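Local coordinates for protein DNA-binding transcriptional repressor YiaJ (Escherichia coli, PDB 1YSQ) that represses transcription of the yiaKLMNOPQRS operon, which may serve the use of 2,3-diketo-L-gulonate, and is seen here as its C-terminal, GAF-like IclR effector-binding domain, at residues A68-F76 with P136-A147. Numbering follows the deposited sequence.
Sequences AMGKIYMAF and PVFDIHGRVPYA. With PO4 (phosphate ion), chain D; PO4 (phosphate ion), chain B.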
# COMPACT_ATOMS: atom_id res chain seq x y z
N ALA A 68 0.50 3.37 -3.55
CA ALA A 68 -0.79 3.30 -2.83
C ALA A 68 -0.59 3.29 -1.31
O ALA A 68 -1.26 4.03 -0.57
CB ALA A 68 -1.62 2.09 -3.29
N MET A 69 0.33 2.45 -0.83
CA MET A 69 0.71 2.44 0.59
C MET A 69 1.28 3.80 1.04
O MET A 69 0.92 4.31 2.12
CB MET A 69 1.69 1.30 0.88
CG MET A 69 1.05 -0.13 0.80
SD MET A 69 2.17 -1.51 1.24
CE MET A 69 3.18 -1.43 -0.07
N GLY A 70 2.12 4.41 0.20
CA GLY A 70 2.67 5.74 0.48
C GLY A 70 1.59 6.81 0.61
O GLY A 70 1.66 7.67 1.48
N LYS A 71 0.57 6.73 -0.25
CA LYS A 71 -0.55 7.67 -0.17
C LYS A 71 -1.34 7.49 1.13
O LYS A 71 -1.78 8.47 1.74
CB LYS A 71 -1.46 7.56 -1.40
CG LYS A 71 -0.78 8.11 -2.67
CD LYS A 71 -1.76 8.19 -3.86
CE LYS A 71 -2.21 6.78 -4.29
NZ LYS A 71 -3.09 6.78 -5.49
N ILE A 72 -1.47 6.25 1.58
CA ILE A 72 -2.09 5.97 2.89
C ILE A 72 -1.30 6.67 4.00
O ILE A 72 -1.89 7.34 4.85
CB ILE A 72 -2.18 4.45 3.12
CG1 ILE A 72 -3.30 3.88 2.27
CG2 ILE A 72 -2.39 4.10 4.62
CD1 ILE A 72 -3.26 2.38 2.16
N TYR A 73 0.02 6.54 3.99
CA TYR A 73 0.84 7.21 5.01
C TYR A 73 0.59 8.71 5.00
O TYR A 73 0.39 9.30 6.05
CB TYR A 73 2.33 6.92 4.79
CG TYR A 73 2.69 5.46 4.97
CD1 TYR A 73 2.19 4.72 6.04
CD2 TYR A 73 3.56 4.82 4.07
CE1 TYR A 73 2.54 3.37 6.23
CE2 TYR A 73 3.91 3.46 4.24
CZ TYR A 73 3.39 2.75 5.32
OH TYR A 73 3.74 1.42 5.49
N MET A 74 0.58 9.34 3.82
CA MET A 74 0.29 10.78 3.77
C MET A 74 -1.15 11.12 4.20
O MET A 74 -1.38 12.13 4.88
CB MET A 74 0.58 11.37 2.39
CG MET A 74 2.10 11.51 2.08
SD MET A 74 2.58 12.58 0.67
CE MET A 74 1.74 11.83 -0.53
N ALA A 75 -2.11 10.27 3.82
CA ALA A 75 -3.52 10.52 4.14
C ALA A 75 -3.78 10.55 5.64
O ALA A 75 -4.66 11.27 6.10
CB ALA A 75 -4.42 9.48 3.46
N PHE A 76 -3.02 9.75 6.39
CA PHE A 76 -3.15 9.74 7.85
C PHE A 76 -2.14 10.62 8.59
O PHE A 76 -2.15 10.69 9.84
CB PHE A 76 -3.12 8.30 8.34
CG PHE A 76 -4.41 7.58 8.10
CD1 PHE A 76 -5.35 7.45 9.12
CD2 PHE A 76 -4.70 7.05 6.83
CE1 PHE A 76 -6.58 6.78 8.89
CE2 PHE A 76 -5.90 6.40 6.58
CZ PHE A 76 -6.85 6.27 7.62
N PRO A 136 -4.20 0.61 5.57
CA PRO A 136 -3.34 0.86 6.74
C PRO A 136 -3.32 -0.29 7.74
O PRO A 136 -4.30 -1.03 7.82
CB PRO A 136 -3.99 2.10 7.38
CG PRO A 136 -5.48 1.97 7.02
CD PRO A 136 -5.45 1.40 5.62
N VAL A 137 -2.21 -0.44 8.48
CA VAL A 137 -2.14 -1.28 9.67
C VAL A 137 -1.98 -0.28 10.81
O VAL A 137 -1.00 0.45 10.86
CB VAL A 137 -0.92 -2.25 9.65
CG1 VAL A 137 -0.76 -3.00 11.00
CG2 VAL A 137 -1.04 -3.21 8.47
N PHE A 138 -2.98 -0.19 11.68
CA PHE A 138 -2.95 0.83 12.72
C PHE A 138 -2.19 0.34 13.96
O PHE A 138 -2.28 -0.84 14.31
CB PHE A 138 -4.40 1.20 13.13
CG PHE A 138 -5.15 1.98 12.07
CD1 PHE A 138 -4.85 3.33 11.83
CD2 PHE A 138 -6.16 1.37 11.33
CE1 PHE A 138 -5.55 4.07 10.86
CE2 PHE A 138 -6.87 2.08 10.34
CZ PHE A 138 -6.55 3.45 10.11
N ASP A 139 -1.47 1.24 14.62
CA ASP A 139 -1.00 0.93 15.97
C ASP A 139 -2.11 1.24 17.00
O ASP A 139 -3.21 1.67 16.62
CB ASP A 139 0.34 1.60 16.31
CG ASP A 139 0.25 3.13 16.47
OD1 ASP A 139 -0.86 3.71 16.63
OD2 ASP A 139 1.28 3.84 16.46
N ILE A 140 -1.83 1.02 18.29
CA ILE A 140 -2.84 1.22 19.34
C ILE A 140 -3.36 2.66 19.40
O ILE A 140 -4.47 2.90 19.88
CB ILE A 140 -2.32 0.76 20.74
CG1 ILE A 140 -0.92 1.32 21.02
CG2 ILE A 140 -2.36 -0.78 20.86
CD1 ILE A 140 -0.63 1.53 22.50
N HIS A 141 -2.56 3.61 18.90
CA HIS A 141 -2.90 5.03 18.94
C HIS A 141 -3.50 5.56 17.64
O HIS A 141 -3.66 6.76 17.48
CB HIS A 141 -1.66 5.86 19.30
CG HIS A 141 -1.02 5.47 20.60
ND1 HIS A 141 -1.73 5.35 21.78
CD2 HIS A 141 0.27 5.17 20.91
CE1 HIS A 141 -0.90 5.00 22.76
NE2 HIS A 141 0.32 4.89 22.25
N GLY A 142 -3.82 4.67 16.71
CA GLY A 142 -4.39 5.08 15.44
C GLY A 142 -3.41 5.70 14.47
O GLY A 142 -3.81 6.27 13.44
N ARG A 143 -2.12 5.61 14.77
CA ARG A 143 -1.09 5.96 13.79
C ARG A 143 -0.93 4.79 12.82
O ARG A 143 -1.46 3.70 13.08
CB ARG A 143 0.23 6.30 14.48
CG ARG A 143 0.22 7.68 15.20
CD ARG A 143 1.41 7.88 16.13
NE ARG A 143 1.50 6.75 17.08
CZ ARG A 143 2.56 6.46 17.83
NH1 ARG A 143 3.66 7.21 17.79
NH2 ARG A 143 2.51 5.41 18.65
N VAL A 144 -0.25 5.02 11.70
CA VAL A 144 -0.10 4.03 10.63
C VAL A 144 1.39 3.72 10.37
O VAL A 144 2.02 4.33 9.51
CB VAL A 144 -0.80 4.51 9.32
CG1 VAL A 144 -0.74 3.42 8.23
CG2 VAL A 144 -2.26 4.94 9.59
N PRO A 145 1.97 2.83 11.16
CA PRO A 145 3.38 2.46 10.97
C PRO A 145 3.64 1.55 9.75
O PRO A 145 4.76 1.55 9.23
CB PRO A 145 3.72 1.75 12.30
CG PRO A 145 2.42 1.12 12.70
CD PRO A 145 1.38 2.17 12.34
N TYR A 146 2.62 0.80 9.31
CA TYR A 146 2.77 -0.23 8.27
C TYR A 146 1.53 -0.21 7.39
O TYR A 146 0.50 0.33 7.78
CB TYR A 146 2.93 -1.65 8.85
CG TYR A 146 4.00 -1.75 9.90
CD1 TYR A 146 5.35 -1.79 9.54
CD2 TYR A 146 3.67 -1.77 11.25
CE1 TYR A 146 6.34 -1.85 10.51
CE2 TYR A 146 4.66 -1.83 12.22
CZ TYR A 146 5.98 -1.87 11.84
OH TYR A 146 6.94 -1.94 12.81
N ALA A 147 1.64 -0.83 6.23
CA ALA A 147 0.51 -0.90 5.30
C ALA A 147 0.65 -2.17 4.47
O ALA A 147 1.75 -2.71 4.31
CB ALA A 147 0.49 0.35 4.41
P PO4 D . 1.58 7.91 9.41
O1 PO4 D . 2.17 6.72 8.69
O2 PO4 D . 0.39 8.45 8.64
O3 PO4 D . 1.18 7.52 10.82
O4 PO4 D . 2.66 8.98 9.42
P PO4 B . 2.06 0.09 -3.63
O1 PO4 B . 1.43 0.84 -4.82
O2 PO4 B . 1.53 0.57 -2.32
O3 PO4 B . 1.87 -1.41 -3.75
O4 PO4 B . 3.55 0.40 -3.69
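Ala147 and Met69 meet where helix 68-75 covers part of the antiparallel sheet of the C-terminal, GAF-like IclR domain, a clear case of a short helix seated on strands by apolar side chains. The methyl of Ala147 is held between two helix residues, 3.7 Å from Met69 CG and 3.6 Å from Tyr73 OH. One turn on, Ile72 sets its CG2 branch, anti to the backbone N, against Pro136 CB at 3.8 Å; Ala134 of strand 130-137 and Ile114 of helix 104-117 also touch Ile72. The Tyr73 ring passes Val144, its CE1 3.8 Å from Val144 CG1, and brings its hydroxyl to the start of strand 146-153, where it is hydrogen-bonded to Ser32 of strand 28-35. A leucine in place of Tyr73 would probably leave Ser32 without this partner and the methyl of Ala147 less well covered.

These residues are buried; Val144, Phe76 and Phe138 are partly exposed. Val144 divides its branches, CG1 against Tyr73 and CG2 3.7 Å from Phe76 CB. Phe138 turns its edge to the face of Phe76 in an offset edge-to-face pair, planes at 71°. Beyond, the solvent-exposed loop 140-143 is braced by Asp139: OD1 accepts from the backbone N of His141, in an Asx turn, and of Arg143, on opposite faces of the carboxylate, while OD2 salt-bridges Arg143 NH2. Phosphates, probably from the crystallisation liquor, accept from Val144 N (chain D) and from Ala68 N and Met69 N (chain B). Burial and shape thus probably hold the helix to the hairpin, while the loop keeps its own form through Asp139.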